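Long-range contacts in allantoicase (Saccharomyces cerevisiae, PDB 1O59), which hydrolyses allantoate to (S)-ureidoglycolate and urea, a step that lets yeast use purines as a secondary nitrogen source: residues Y80-H88 and L179-R189; L42-D51 and D94-V102. All coordinates share one frame; numbering follows the deposited sequence.

Contact 1 (Y80-H88 and L179-R189)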
ATOM      1  N   TYR A  80      20.386  -9.605  -7.804  1.00 79.99           N
ATOM      2  CA  TYR A  80      19.514  -8.659  -8.498  1.00 78.34           C
ATOM      3  C   TYR A  80      18.324  -8.418  -7.586  1.00 75.19           C
ATOM      4  O   TYR A  80      17.786  -9.368  -6.982  1.00 74.12           O
ATOM      5  CB  TYR A  80      19.030  -9.279  -9.778  1.00 80.16           C
ATOM      6  CG  TYR A  80      19.502  -8.678 -11.074  1.00 82.97           C
ATOM      7  CD1 TYR A  80      20.381  -9.389 -11.914  1.00 85.31           C
ATOM      8  CD2 TYR A  80      18.993  -7.442 -11.527  1.00 83.46           C
ATOM      9  CE1 TYR A  80      20.761  -8.861 -13.172  1.00 85.77           C
ATOM     10  CE2 TYR A  80      19.378  -6.903 -12.758  1.00 83.21           C
ATOM     11  CZ  TYR A  80      20.257  -7.615 -13.580  1.00 84.23           C
ATOM     12  OH  TYR A  80      20.627  -7.096 -14.807  1.00 83.56           O
ATOM     13  N   ASP A  81      17.913  -7.159  -7.488  1.00 71.98           N
ATOM     14  CA  ASP A  81      16.841  -6.778  -6.593  1.00 69.40           C
ATOM     15  C   ASP A  81      15.549  -6.931  -7.359  1.00 67.19           C
ATOM     16  O   ASP A  81      14.994  -5.969  -7.923  1.00 66.40           O
ATOM     17  CB  ASP A  81      17.050  -5.356  -6.115  1.00 69.42           C
ATOM     18  CG  ASP A  81      16.122  -4.979  -4.985  1.00 69.65           C
ATOM     19  OD1 ASP A  81      15.149  -5.730  -4.684  1.00 68.44           O
ATOM     20  OD2 ASP A  81      16.307  -3.927  -4.340  1.00 70.03           O
ATOM     21  N   GLY A  82      15.098  -8.175  -7.410  1.00 64.70           N
ATOM     22  CA  GLY A  82      14.020  -8.538  -8.300  1.00 63.16           C
ATOM     23  C   GLY A  82      13.776 -10.003  -8.475  1.00 61.69           C
ATOM     24  O   GLY A  82      14.444 -10.853  -7.881  1.00 62.63           O
ATOM     25  N   TRP A  83      12.797 -10.293  -9.302  1.00 60.30           N
ATOM     26  CA  TRP A  83      12.493 -11.651  -9.709  1.00 59.85           C
ATOM     27  C   TRP A  83      13.088 -11.861 -11.092  1.00 59.45           C
ATOM     28  O   TRP A  83      12.812 -11.070 -11.998  1.00 59.48           O
ATOM     29  CB  TRP A  83      10.983 -11.830  -9.780  1.00 60.11           C
ATOM     30  CG  TRP A  83      10.535 -13.166 -10.267  1.00 59.10           C
ATOM     31  CD1 TRP A  83      11.069 -14.366  -9.943  1.00 59.70           C
ATOM     32  CD2 TRP A  83       9.456 -13.427 -11.145  1.00 58.81           C
ATOM     33  NE1 TRP A  83      10.389 -15.375 -10.564  1.00 59.59           N
ATOM     34  CE2 TRP A  83       9.378 -14.829 -11.308  1.00 60.93           C
ATOM     35  CE3 TRP A  83       8.517 -12.615 -11.817  1.00 60.83           C
ATOM     36  CZ2 TRP A  83       8.388 -15.457 -12.122  1.00 60.92           C
ATOM     37  CZ3 TRP A  83       7.526 -13.235 -12.627  1.00 60.12           C
ATOM     38  CH2 TRP A  83       7.482 -14.643 -12.772  1.00 60.18           C
ATOM     39  N   GLU A  84      13.932 -12.869 -11.246  1.00 58.09           N
ATOM     40  CA  GLU A  84      14.449 -13.188 -12.545  1.00 58.21           C
ATOM     41  C   GLU A  84      14.568 -14.695 -12.755  1.00 58.11           C
ATOM     42  O   GLU A  84      15.103 -15.419 -11.899  1.00 58.47           O
ATOM     43  CB  GLU A  84      15.807 -12.508 -12.807  1.00 58.48           C
ATOM     44  CG  GLU A  84      16.299 -12.738 -14.234  1.00 57.72           C
ATOM     45  CD  GLU A  84      17.732 -12.331 -14.465  1.00 59.33           C
ATOM     46  OE1 GLU A  84      18.366 -11.810 -13.515  1.00 61.24           O
ATOM     47  OE2 GLU A  84      18.215 -12.515 -15.619  1.00 59.01           O
ATOM     48  N   THR A  85      14.065 -15.153 -13.904  1.00 57.09           N
ATOM     49  CA  THR A  85      13.968 -16.578 -14.195  1.00 56.58           C
ATOM     50  C   THR A  85      14.997 -17.027 -15.185  1.00 55.90           C
ATOM     51  O   THR A  85      15.647 -16.225 -15.826  1.00 55.69           O
ATOM     52  CB  THR A  85      12.571 -16.924 -14.743  1.00 56.90           C
ATOM     53  OG1 THR A  85      12.257 -16.143 -15.919  1.00 55.07           O
ATOM     54  CG2 THR A  85      11.493 -16.580 -13.655  1.00 57.05           C
ATOM     55  N   ARG A  86      15.164 -18.334 -15.278  1.00 55.33           N
ATOM     56  CA  ARG A  86      16.111 -18.907 -16.223  1.00 54.91           C
ATOM     57  C   ARG A  86      15.682 -18.588 -17.653  1.00 54.51           C
ATOM     58  O   ARG A  86      14.524 -18.241 -17.915  1.00 54.96           O
ATOM     59  CB  ARG A  86      16.230 -20.421 -16.025  1.00 54.78           C
ATOM     60  CG  ARG A  86      14.896 -21.171 -16.008  1.00 54.52           C
ATOM     61  CD  ARG A  86      14.285 -21.546 -17.353  1.00 54.38           C
ATOM     62  NE  ARG A  86      12.891 -21.874 -17.116  1.00 55.38           N
ATOM     63  CZ  ARG A  86      11.943 -20.983 -16.884  1.00 55.31           C
ATOM     64  NH1 ARG A  86      12.187 -19.675 -16.934  1.00 56.36           N
ATOM     65  NH2 ARG A  86      10.730 -21.408 -16.604  1.00 56.35           N
ATOM     66  N   ARG A  87      16.620 -18.716 -18.569  1.00 53.62           N
ATOM     67  CA  ARG A  87      16.341 -18.462 -19.959  1.00 53.32           C
ATOM     68  C   ARG A  87      15.624 -19.630 -20.646  1.00 53.36           C
ATOM     69  O   ARG A  87      15.638 -20.786 -20.190  1.00 52.62           O
ATOM     70  CB  ARG A  87      17.643 -18.233 -20.718  1.00 53.39           C
ATOM     71  CG  ARG A  87      18.508 -17.092 -20.247  1.00 53.08           C
ATOM     72  CD  ARG A  87      19.530 -16.678 -21.358  1.00 53.43           C
ATOM     73  NE  ARG A  87      20.487 -15.655 -20.923  1.00 52.77           N
ATOM     74  CZ  ARG A  87      21.408 -15.127 -21.703  1.00 51.09           C
ATOM     75  NH1 ARG A  87      21.482 -15.473 -22.988  1.00 50.84           N
ATOM     76  NH2 ARG A  87      22.250 -14.245 -21.190  1.00 50.05           N
ATOM     77  N   HIS A  88      15.057 -19.304 -21.802  1.00 53.28           N
ATOM     78  CA  HIS A  88      14.535 -20.281 -22.719  1.00 53.02           C
ATOM     79  C   HIS A  88      13.398 -21.104 -22.118  1.00 53.30           C
ATOM     80  O   HIS A  88      13.348 -22.327 -22.304  1.00 51.80           O
ATOM     81  CB  HIS A  88      15.681 -21.154 -23.208  1.00 52.96           C
ATOM     82  CG  HIS A  88      16.887 -20.369 -23.619  1.00 53.70           C
ATOM     83  ND1 HIS A  88      18.176 -20.803 -23.395  1.00 52.75           N
ATOM     84  CD2 HIS A  88      16.997 -19.158 -24.221  1.00 54.18           C
ATOM     85  CE1 HIS A  88      19.025 -19.896 -23.844  1.00 53.22           C
ATOM     86  NE2 HIS A  88      18.337 -18.892 -24.352  1.00 53.12           N
ATOM     87  N   LEU A 179       0.707 -13.164 -11.485  1.00 58.92           N
ATOM     88  CA  LEU A 179       1.473 -12.389 -12.442  1.00 59.23           C
ATOM     89  C   LEU A 179       2.062 -13.346 -13.455  1.00 58.20           C
ATOM     90  O   LEU A 179       2.683 -14.332 -13.094  1.00 57.70           O
ATOM     91  CB  LEU A 179       2.569 -11.627 -11.702  1.00 59.57           C
ATOM     92  CG  LEU A 179       3.671 -10.953 -12.518  1.00 60.72           C
ATOM     93  CD1 LEU A 179       3.143  -9.794 -13.315  1.00 60.08           C
ATOM     94  CD2 LEU A 179       4.750 -10.516 -11.519  1.00 61.43           C
ATOM     95  N   LYS A 180       1.838 -13.059 -14.727  1.00 58.20           N
ATOM     96  CA  LYS A 180       2.387 -13.858 -15.813  1.00 57.35           C
ATOM     97  C   LYS A 180       3.392 -13.000 -16.587  1.00 57.06           C
ATOM     98  O   LYS A 180       3.091 -11.879 -16.958  1.00 57.82           O
ATOM     99  CB  LYS A 180       1.274 -14.308 -16.765  1.00 57.62           C
ATOM    100  CG  LYS A 180       0.160 -15.172 -16.181  1.00 56.74           C
ATOM    101  CD  LYS A 180      -0.612 -15.834 -17.352  1.00 58.47           C
ATOM    102  CE  LYS A 180      -1.597 -16.924 -16.890  1.00 60.00           C
ATOM    103  NZ  LYS A 180      -2.531 -17.406 -17.996  1.00 57.89           N
HETATM  104  N   MSE A 181       4.579 -13.544 -16.824  1.00 56.56           N
HETATM  105  CA  MSE A 181       5.631 -12.932 -17.649  1.00 55.13           C
HETATM  106  C   MSE A 181       5.910 -13.837 -18.858  1.00 55.03           C
HETATM  107  O   MSE A 181       6.245 -15.028 -18.698  1.00 54.21           O
HETATM  108  CB  MSE A 181       6.897 -12.799 -16.781  1.00 55.70           C
HETATM  109  CG  MSE A 181       8.224 -12.583 -17.523  1.00 55.13           C
HETATM  110 SE   MSE A 181       9.644 -11.960 -16.298  0.50 49.09          SE
HETATM  111  CE  MSE A 181       9.748 -13.413 -15.242  1.00 50.17           C
ATOM    112  N   TYR A 182       5.784 -13.267 -20.050  1.00 54.60           N
ATOM    113  CA  TYR A 182       5.905 -14.018 -21.282  1.00 55.34           C
ATOM    114  C   TYR A 182       7.219 -13.716 -22.018  1.00 55.74           C
ATOM    115  O   TYR A 182       7.370 -12.591 -22.530  1.00 56.48           O
ATOM    116  CB  TYR A 182       4.763 -13.663 -22.238  1.00 55.33           C
ATOM    117  CG  TYR A 182       3.349 -13.824 -21.707  1.00 55.64           C
ATOM    118  CD1 TYR A 182       2.766 -12.847 -20.893  1.00 54.93           C
ATOM    119  CD2 TYR A 182       2.564 -14.912 -22.092  1.00 55.56           C
ATOM    120  CE1 TYR A 182       1.456 -12.963 -20.452  1.00 55.72           C
ATOM    121  CE2 TYR A 182       1.251 -15.047 -21.651  1.00 55.64           C
ATOM    122  CZ  TYR A 182       0.697 -14.072 -20.842  1.00 56.36           C
ATOM    123  OH  TYR A 182      -0.603 -14.215 -20.410  1.00 57.02           O
ATOM    124  N   PRO A 183       8.147 -14.678 -22.127  1.00 55.29           N
ATOM    125  CA  PRO A 183       8.043 -16.043 -21.602  1.00 55.44           C
ATOM    126  C   PRO A 183       8.884 -16.263 -20.348  1.00 55.77           C
ATOM    127  O   PRO A 183       8.699 -17.259 -19.649  1.00 55.64           O
ATOM    128  CB  PRO A 183       8.605 -16.878 -22.737  1.00 55.31           C
ATOM    129  CG  PRO A 183       9.658 -16.008 -23.283  1.00 55.67           C
ATOM    130  CD  PRO A 183       9.136 -14.596 -23.210  1.00 55.19           C
ATOM    131  N   ASP A 184       9.772 -15.304 -20.088  1.00 56.02           N
ATOM    132  CA  ASP A 184      10.752 -15.345 -19.030  1.00 56.38           C
ATOM    133  C   ASP A 184      11.502 -13.993 -19.001  1.00 56.92           C
ATOM    134  O   ASP A 184      11.384 -13.197 -19.938  1.00 56.89           O
ATOM    135  CB  ASP A 184      11.729 -16.528 -19.210  1.00 56.11           C
ATOM    136  CG  ASP A 184      12.406 -16.559 -20.559  1.00 55.08           C
ATOM    137  OD1 ASP A 184      13.274 -15.721 -20.825  1.00 51.85           O
ATOM    138  OD2 ASP A 184      12.186 -17.439 -21.412  1.00 55.87           O
ATOM    139  N   GLY A 185      12.243 -13.737 -17.917  1.00 57.11           N
ATOM    140  CA  GLY A 185      13.025 -12.503 -17.782  1.00 56.66           C
ATOM    141  C   GLY A 185      13.101 -11.976 -16.360  1.00 56.78           C
ATOM    142  O   GLY A 185      13.052 -12.729 -15.396  1.00 56.03           O
ATOM    143  N   GLY A 186      13.183 -10.664 -16.229  1.00 57.16           N
ATOM    144  CA  GLY A 186      13.283 -10.051 -14.916  1.00 57.41           C
ATOM    145  C   GLY A 186      12.258  -8.959 -14.694  1.00 58.04           C
ATOM    146  O   GLY A 186      11.881  -8.212 -15.625  1.00 57.55           O
ATOM    147  N   ILE A 187      11.806  -8.891 -13.451  1.00 58.33           N
ATOM    148  CA  ILE A 187      10.990  -7.802 -12.970  1.00 59.26           C
ATOM    149  C   ILE A 187      11.462  -7.438 -11.552  1.00 59.64           C
ATOM    150  O   ILE A 187      11.553  -8.299 -10.677  1.00 59.31           O
ATOM    151  CB  ILE A 187       9.494  -8.198 -12.943  1.00 59.53           C
ATOM    152  CG1 ILE A 187       8.959  -8.483 -14.370  1.00 59.82           C
ATOM    153  CG2 ILE A 187       8.652  -7.089 -12.273  1.00 59.79           C
ATOM    154  CD1 ILE A 187       7.575  -9.147 -14.376  1.00 58.99           C
ATOM    155  N   ALA A 188      11.685  -6.147 -11.331  1.00 59.92           N
ATOM    156  CA  ALA A 188      12.134  -5.633 -10.042  1.00 60.14           C
ATOM    157  C   ALA A 188      10.980  -5.583  -9.030  1.00 60.28           C
ATOM    158  O   ALA A 188      11.065  -6.220  -7.964  1.00 61.08           O
ATOM    159  CB  ALA A 188      12.778  -4.252 -10.226  1.00 59.74           C
ATOM    160  N   ARG A 189       9.900  -4.875  -9.380  1.00 60.21           N
ATOM    161  CA  ARG A 189       8.771  -4.690  -8.463  1.00 60.51           C
ATOM    162  C   ARG A 189       7.438  -4.879  -9.105  1.00 60.77           C
ATOM    163  O   ARG A 189       7.244  -4.528 -10.291  1.00 61.66           O
ATOM    164  CB  ARG A 189       8.770  -3.301  -7.822  1.00 60.23           C
ATOM    165  CG  ARG A 189       9.899  -3.055  -6.812  1.00 59.04           C
ATOM    166  CD  ARG A 189       9.864  -3.948  -5.597  1.00 59.52           C
ATOM    167  NE  ARG A 189      10.958  -3.602  -4.665  1.00 59.68           N
ATOM    168  CZ  ARG A 189      12.210  -4.044  -4.755  1.00 59.82           C
ATOM    169  NH1 ARG A 189      12.580  -4.911  -5.688  1.00 60.12           N
ATOM    170  NH2 ARG A 189      13.094  -3.650  -3.862  1.00 60.47           N
TER
HETATM  171  O   HOH W   1      15.290 -16.659 -22.468  1.00 38.77           O
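Trp83 and Ile187 pair through two backbone hydrogen bonds, joining the short strand 83-84 antiparallel to the start of strand 186-196. Trp83 N reaches Ile187 O at 2.7 Å. Just past the strand, Thr85 N bonds Gly185 O. Gly185 N returns a bond to Thr85 OG1 at 3.1 Å, nearly straight at 168°. Thr85 OG1 also makes a probable hydrogen bond to Asp94 OD2.

The apolar part centres on the Trp83 indole. Its CG lies anti to the backbone N (chi1 177°), which carries the ring over to strand 176-182. In a CH-pi contact, selenomethionine Met181 CE sits over one face of the Trp83 six-membered ring, 3.6 Å from the centroid. Leu179 CD2 touches Trp83 CZ3 at 4.0 Å. Trp83 NE1 bonds Asp51 O.

The charged part is a salt bridge. Arg189 NH1 and NH2 converge on Asp81 OD1, at 2.9 and 3.0 Å, from one face of the carboxylate; NH2 to OD2 is weak. NH1 also bonds Ala188 O. Elsewhere, a water links His88 N to Asp184 OD1.

Strand 176-182 belongs to the five-stranded sheet, strands 83-84 and 186-196 to the repeat's other sheet. Turn 183-185 passes between them, Trp83 packs across, and Arg189 pins the buried Asp81 carboxylate.

Contact 2 (L42-D51 and D94-V102)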
ATOM      1  N   LEU A  42       1.857  -4.888   4.150  1.00 62.78           N
ATOM      2  CA  LEU A  42       0.562  -5.172   4.756  1.00 63.30           C
ATOM      3  C   LEU A  42       0.249  -6.663   4.742  1.00 63.15           C
ATOM      4  O   LEU A  42      -0.867  -7.079   4.995  1.00 63.18           O
ATOM      5  CB  LEU A  42      -0.584  -4.322   4.171  1.00 63.59           C
ATOM      6  CG  LEU A  42      -0.856  -4.259   2.674  1.00 65.23           C
ATOM      7  CD1 LEU A  42      -1.337  -5.621   2.125  1.00 66.87           C
ATOM      8  CD2 LEU A  42      -1.859  -3.143   2.347  1.00 63.17           C
ATOM      9  N   GLY A  43       1.261  -7.463   4.493  1.00 63.39           N
ATOM     10  CA  GLY A  43       1.161  -8.894   4.690  1.00 63.94           C
ATOM     11  C   GLY A  43       0.992  -9.704   3.421  1.00 64.04           C
ATOM     12  O   GLY A  43       0.635 -10.882   3.493  1.00 63.92           O
ATOM     13  N   GLY A  44       1.245  -9.084   2.272  1.00 63.65           N
ATOM     14  CA  GLY A  44       1.293  -9.807   1.010  1.00 64.25           C
ATOM     15  C   GLY A  44       2.329 -10.924   1.042  1.00 64.64           C
ATOM     16  O   GLY A  44       3.406 -10.751   1.624  1.00 65.50           O
ATOM     17  N   GLN A  45       2.008 -12.056   0.422  1.00 64.51           N
ATOM     18  CA  GLN A  45       2.846 -13.246   0.474  1.00 65.30           C
ATOM     19  C   GLN A  45       2.950 -13.943  -0.858  1.00 64.58           C
ATOM     20  O   GLN A  45       1.930 -14.214  -1.506  1.00 64.29           O
ATOM     21  CB  GLN A  45       2.250 -14.264   1.429  1.00 65.57           C
ATOM     22  CG  GLN A  45       2.842 -14.273   2.811  1.00 70.15           C
ATOM     23  CD  GLN A  45       1.813 -14.732   3.853  1.00 76.06           C
ATOM     24  OE1 GLN A  45       0.996 -15.642   3.582  1.00 77.61           O
ATOM     25  NE2 GLN A  45       1.824 -14.085   5.032  1.00 79.68           N
ATOM     26  N   VAL A  46       4.173 -14.299  -1.221  1.00 63.53           N
ATOM     27  CA  VAL A  46       4.381 -15.157  -2.361  1.00 63.22           C
ATOM     28  C   VAL A  46       4.069 -16.595  -1.975  1.00 62.22           C
ATOM     29  O   VAL A  46       4.710 -17.179  -1.114  1.00 62.89           O
ATOM     30  CB  VAL A  46       5.802 -15.025  -2.946  1.00 63.05           C
ATOM     31  CG1 VAL A  46       5.971 -15.970  -4.109  1.00 63.18           C
ATOM     32  CG2 VAL A  46       6.054 -13.576  -3.406  1.00 63.87           C
ATOM     33  N   VAL A  47       3.076 -17.150  -2.659  1.00 61.52           N
ATOM     34  CA  VAL A  47       2.594 -18.502  -2.455  1.00 60.40           C
ATOM     35  C   VAL A  47       3.404 -19.464  -3.283  1.00 59.33           C
ATOM     36  O   VAL A  47       3.798 -20.529  -2.807  1.00 58.77           O
ATOM     37  CB  VAL A  47       1.132 -18.649  -2.922  1.00 60.38           C
ATOM     38  CG1 VAL A  47       0.641 -20.127  -2.777  1.00 61.26           C
ATOM     39  CG2 VAL A  47       0.226 -17.679  -2.188  1.00 60.68           C
ATOM     40  N   SER A  48       3.612 -19.109  -4.545  1.00 58.15           N
ATOM     41  CA  SER A  48       4.303 -19.996  -5.454  1.00 57.58           C
ATOM     42  C   SER A  48       4.847 -19.295  -6.661  1.00 57.01           C
ATOM     43  O   SER A  48       4.561 -18.140  -6.885  1.00 56.44           O
ATOM     44  CB  SER A  48       3.360 -21.100  -5.922  1.00 58.06           C
ATOM     45  OG  SER A  48       4.125 -22.184  -6.465  1.00 58.88           O
ATOM     46  N   PHE A  49       5.630 -20.018  -7.457  1.00 57.47           N
ATOM     47  CA  PHE A  49       6.222 -19.436  -8.649  1.00 58.06           C
ATOM     48  C   PHE A  49       6.664 -20.589  -9.526  1.00 57.93           C
ATOM     49  O   PHE A  49       6.840 -21.721  -9.057  1.00 57.16           O
ATOM     50  CB  PHE A  49       7.401 -18.492  -8.285  1.00 58.97           C
ATOM     51  CG  PHE A  49       8.347 -19.100  -7.278  1.00 60.31           C
ATOM     52  CD1 PHE A  49       9.389 -19.933  -7.695  1.00 61.46           C
ATOM     53  CD2 PHE A  49       8.149 -18.910  -5.908  1.00 61.02           C
ATOM     54  CE1 PHE A  49      10.223 -20.547  -6.768  1.00 61.44           C
ATOM     55  CE2 PHE A  49       8.997 -19.509  -4.979  1.00 61.71           C
ATOM     56  CZ  PHE A  49      10.032 -20.342  -5.412  1.00 61.08           C
ATOM     57  N   SER A  50       6.803 -20.285 -10.811  1.00 57.94           N
ATOM     58  CA  SER A  50       7.284 -21.233 -11.804  1.00 57.97           C
ATOM     59  C   SER A  50       8.782 -21.470 -11.670  1.00 58.50           C
ATOM     60  O   SER A  50       9.275 -22.562 -11.890  1.00 58.65           O
ATOM     61  CB  SER A  50       7.005 -20.682 -13.219  1.00 57.95           C
ATOM     62  OG  SER A  50       7.591 -19.406 -13.415  1.00 55.73           O
ATOM     63  N   ASP A  51       9.502 -20.403 -11.368  1.00 59.32           N
ATOM     64  CA  ASP A  51      10.946 -20.376 -11.433  1.00 59.73           C
ATOM     65  C   ASP A  51      11.403 -19.075 -10.792  1.00 60.48           C
ATOM     66  O   ASP A  51      10.643 -18.147 -10.726  1.00 61.64           O
ATOM     67  CB  ASP A  51      11.439 -20.400 -12.869  1.00 59.15           C
ATOM     68  CG  ASP A  51      12.937 -20.587 -12.955  1.00 58.62           C
ATOM     69  OD1 ASP A  51      13.407 -21.709 -12.665  1.00 58.97           O
ATOM     70  OD2 ASP A  51      13.728 -19.681 -13.262  1.00 54.62           O
ATOM     71  N   ASP A  94       6.325 -17.602 -17.501  1.00 55.62           N
ATOM     72  CA  ASP A  94       6.629 -17.764 -16.087  1.00 55.93           C
ATOM     73  C   ASP A  94       5.545 -17.057 -15.282  1.00 56.63           C
ATOM     74  O   ASP A  94       4.874 -16.152 -15.795  1.00 56.61           O
ATOM     75  CB  ASP A  94       7.997 -17.157 -15.736  1.00 55.99           C
ATOM     76  CG  ASP A  94       9.137 -18.123 -15.951  1.00 57.21           C
ATOM     77  OD1 ASP A  94       9.037 -19.276 -15.433  1.00 56.69           O
ATOM     78  OD2 ASP A  94      10.161 -17.802 -16.627  1.00 58.33           O
ATOM     79  N   TRP A  95       5.392 -17.474 -14.024  1.00 57.22           N
ATOM     80  CA  TRP A  95       4.349 -16.945 -13.172  1.00 57.98           C
ATOM     81  C   TRP A  95       4.692 -16.939 -11.675  1.00 58.92           C
ATOM     82  O   TRP A  95       5.567 -17.668 -11.198  1.00 59.95           O
ATOM     83  CB  TRP A  95       3.058 -17.722 -13.368  1.00 57.56           C
ATOM     84  CG  TRP A  95       3.250 -19.160 -13.207  1.00 56.58           C
ATOM     85  CD1 TRP A  95       3.486 -20.047 -14.189  1.00 56.01           C
ATOM     86  CD2 TRP A  95       3.216 -19.908 -11.983  1.00 56.72           C
ATOM     87  NE1 TRP A  95       3.633 -21.305 -13.657  1.00 55.95           N
ATOM     88  CE2 TRP A  95       3.468 -21.239 -12.301  1.00 56.28           C
ATOM     89  CE3 TRP A  95       3.008 -19.580 -10.645  1.00 57.32           C
ATOM     90  CZ2 TRP A  95       3.513 -22.237 -11.341  1.00 56.56           C
ATOM     91  CZ3 TRP A  95       3.058 -20.572  -9.700  1.00 56.39           C
ATOM     92  CH2 TRP A  95       3.303 -21.879 -10.049  1.00 56.18           C
ATOM     93  N   VAL A  96       3.974 -16.093 -10.954  1.00 59.44           N
ATOM     94  CA  VAL A  96       4.057 -16.036  -9.499  1.00 59.77           C
ATOM     95  C   VAL A  96       2.659 -15.802  -8.960  1.00 59.35           C
ATOM     96  O   VAL A  96       1.889 -14.983  -9.500  1.00 58.15           O
ATOM     97  CB  VAL A  96       5.063 -14.935  -9.008  1.00 59.87           C
ATOM     98  CG1 VAL A  96       4.843 -13.631  -9.716  1.00 62.16           C
ATOM     99  CG2 VAL A  96       4.960 -14.724  -7.529  1.00 60.70           C
ATOM    100  N   ILE A  97       2.343 -16.547  -7.912  1.00 59.15           N
ATOM    101  CA  ILE A  97       1.098 -16.403  -7.225  1.00 59.76           C
ATOM    102  C   ILE A  97       1.316 -15.671  -5.889  1.00 60.11           C
ATOM    103  O   ILE A  97       2.237 -15.986  -5.120  1.00 59.37           O
ATOM    104  CB  ILE A  97       0.448 -17.779  -7.014  1.00 59.59           C
ATOM    105  CG1 ILE A  97       0.028 -18.388  -8.356  1.00 60.25           C
ATOM    106  CG2 ILE A  97      -0.786 -17.639  -6.150  1.00 61.23           C
ATOM    107  CD1 ILE A  97      -0.217 -19.886  -8.313  1.00 59.99           C
ATOM    108  N   ILE A  98       0.445 -14.699  -5.612  1.00 60.43           N
ATOM    109  CA  ILE A  98       0.585 -13.854  -4.417  1.00 60.38           C
ATOM    110  C   ILE A  98      -0.739 -13.688  -3.708  1.00 60.36           C
ATOM    111  O   ILE A  98      -1.742 -13.287  -4.319  1.00 60.47           O
ATOM    112  CB  ILE A  98       1.127 -12.460  -4.765  1.00 60.16           C
ATOM    113  CG1 ILE A  98       2.436 -12.548  -5.559  1.00 60.96           C
ATOM    114  CG2 ILE A  98       1.427 -11.686  -3.491  1.00 60.52           C
ATOM    115  CD1 ILE A  98       2.710 -11.333  -6.404  1.00 61.47           C
ATOM    116  N   LYS A  99      -0.727 -13.999  -2.416  1.00 60.04           N
ATOM    117  CA  LYS A  99      -1.862 -13.800  -1.582  1.00 59.95           C
ATOM    118  C   LYS A  99      -1.812 -12.372  -1.061  1.00 59.65           C
ATOM    119  O   LYS A  99      -0.760 -11.900  -0.625  1.00 60.42           O
ATOM    120  CB  LYS A  99      -1.839 -14.787  -0.439  1.00 60.54           C
ATOM    121  CG  LYS A  99      -3.125 -14.796   0.323  1.00 61.62           C
ATOM    122  CD  LYS A  99      -3.233 -15.937   1.292  1.00 65.40           C
ATOM    123  CE  LYS A  99      -4.564 -15.772   2.090  1.00 67.72           C
ATOM    124  NZ  LYS A  99      -4.647 -16.650   3.311  1.00 70.68           N
HETATM  125  N   MSE A 100      -2.940 -11.668  -1.121  1.00 58.41           N
HETATM  126  CA  MSE A 100      -2.997 -10.309  -0.576  1.00 56.99           C
HETATM  127  C   MSE A 100      -2.850 -10.333   0.940  1.00 58.40           C
HETATM  128  O   MSE A 100      -3.150 -11.328   1.605  1.00 57.65           O
HETATM  129  CB  MSE A 100      -4.347  -9.634  -0.868  1.00 56.99           C
HETATM  130  CG  MSE A 100      -4.692  -9.499  -2.319  1.00 55.91           C
HETATM  131 SE   MSE A 100      -6.503  -8.854  -2.542  0.50 48.56          SE
HETATM  132  CE  MSE A 100      -6.564  -9.115  -4.284  1.00 52.30           C
ATOM    133  N   GLY A 101      -2.441  -9.188   1.479  1.00 59.41           N
ATOM    134  CA  GLY A 101      -2.346  -9.036   2.918  1.00 59.88           C
ATOM    135  C   GLY A 101      -3.671  -8.617   3.494  1.00 60.17           C
ATOM    136  O   GLY A 101      -3.926  -8.811   4.650  1.00 60.29           O
ATOM    137  N   VAL A 102      -4.518  -8.009   2.676  1.00 61.37           N
ATOM    138  CA  VAL A 102      -5.914  -7.748   3.049  1.00 61.19           C
ATOM    139  C   VAL A 102      -6.777  -8.961   2.698  1.00 61.23           C
ATOM    140  O   VAL A 102      -6.371  -9.824   1.935  1.00 61.84           O
ATOM    141  CB  VAL A 102      -6.450  -6.508   2.337  1.00 61.05           C
ATOM    142  CG1 VAL A 102      -5.622  -5.316   2.747  1.00 60.61           C
ATOM    143  CG2 VAL A 102      -6.439  -6.692   0.806  1.00 60.60           C
TER
HETATM  144  O   HOH W   2      -0.961 -13.124   2.676  1.00 56.20           O
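An antiparallel strand pair at one border of a five-stranded sheet makes this contact: outermost strand 45-49 lies against strand 94-99. Gln45 and Lys99 form a hydrogen-bonded pair, with Lys99 N to Gln45 O at 2.8 Å. A classic beta bulge follows. Val47 and Ser48 both face Ile97, whose carbonyl O takes Val47 N at 2.8 Å and Ser48 N only weakly. Beyond the bulge, Ile97 N bonds Ser48 O.

On one face, Val46 CG1 meets Val96 CG2 at 3.8 Å, the two side chains crossing at about a right angle. Trp95 CG sits between the backbone N and the carbonyl carbon (chi1 53°), which folds the indole back over Phe49 and Ser50. Ser50 CB stands 3.6 Å from the centroid of the Trp95 five-membered ring, over its face. Ser48 OG comes to the ring edge. With an alanine at Trp95, Ser50 CB would probably lose its ring partner, and the Phe49-Ser50 backbone its cover.

Ser50 OG accepts from Trp95 N at 3.0 Å and donates to Asp94 OD1, though the modelled 2.5 Å is doubtfully short. Ser50 N bonds Trp95 O. Ser50 thus ties off the pairing with backbone and side chain together.

In the fold
Contacts 1 and 2 lie in the first allantoicase repeat, with centres about 14 Å apart. They meet at Asp94. Its OD2 takes Arg86 NH1 in a salt bridge at 2.8 Å and lies 2.8 Å from Thr85 OG1. Arg86 and Thr85 of contact 1 thus help orient the carboxylate that Ser50 meets in contact 2. Asp51 is a second junction: its OD2 accepts from Arg86 N, and Thr85 CA packs 3.2 Å from Asp51 OD2. The sheet is shared too, since strand 94-99 of contact 2 neighbours strand 176-182 of contact 1. Along the chain the segments alternate: segment 80-88 falls between 42-51 and 94-102 in sequence.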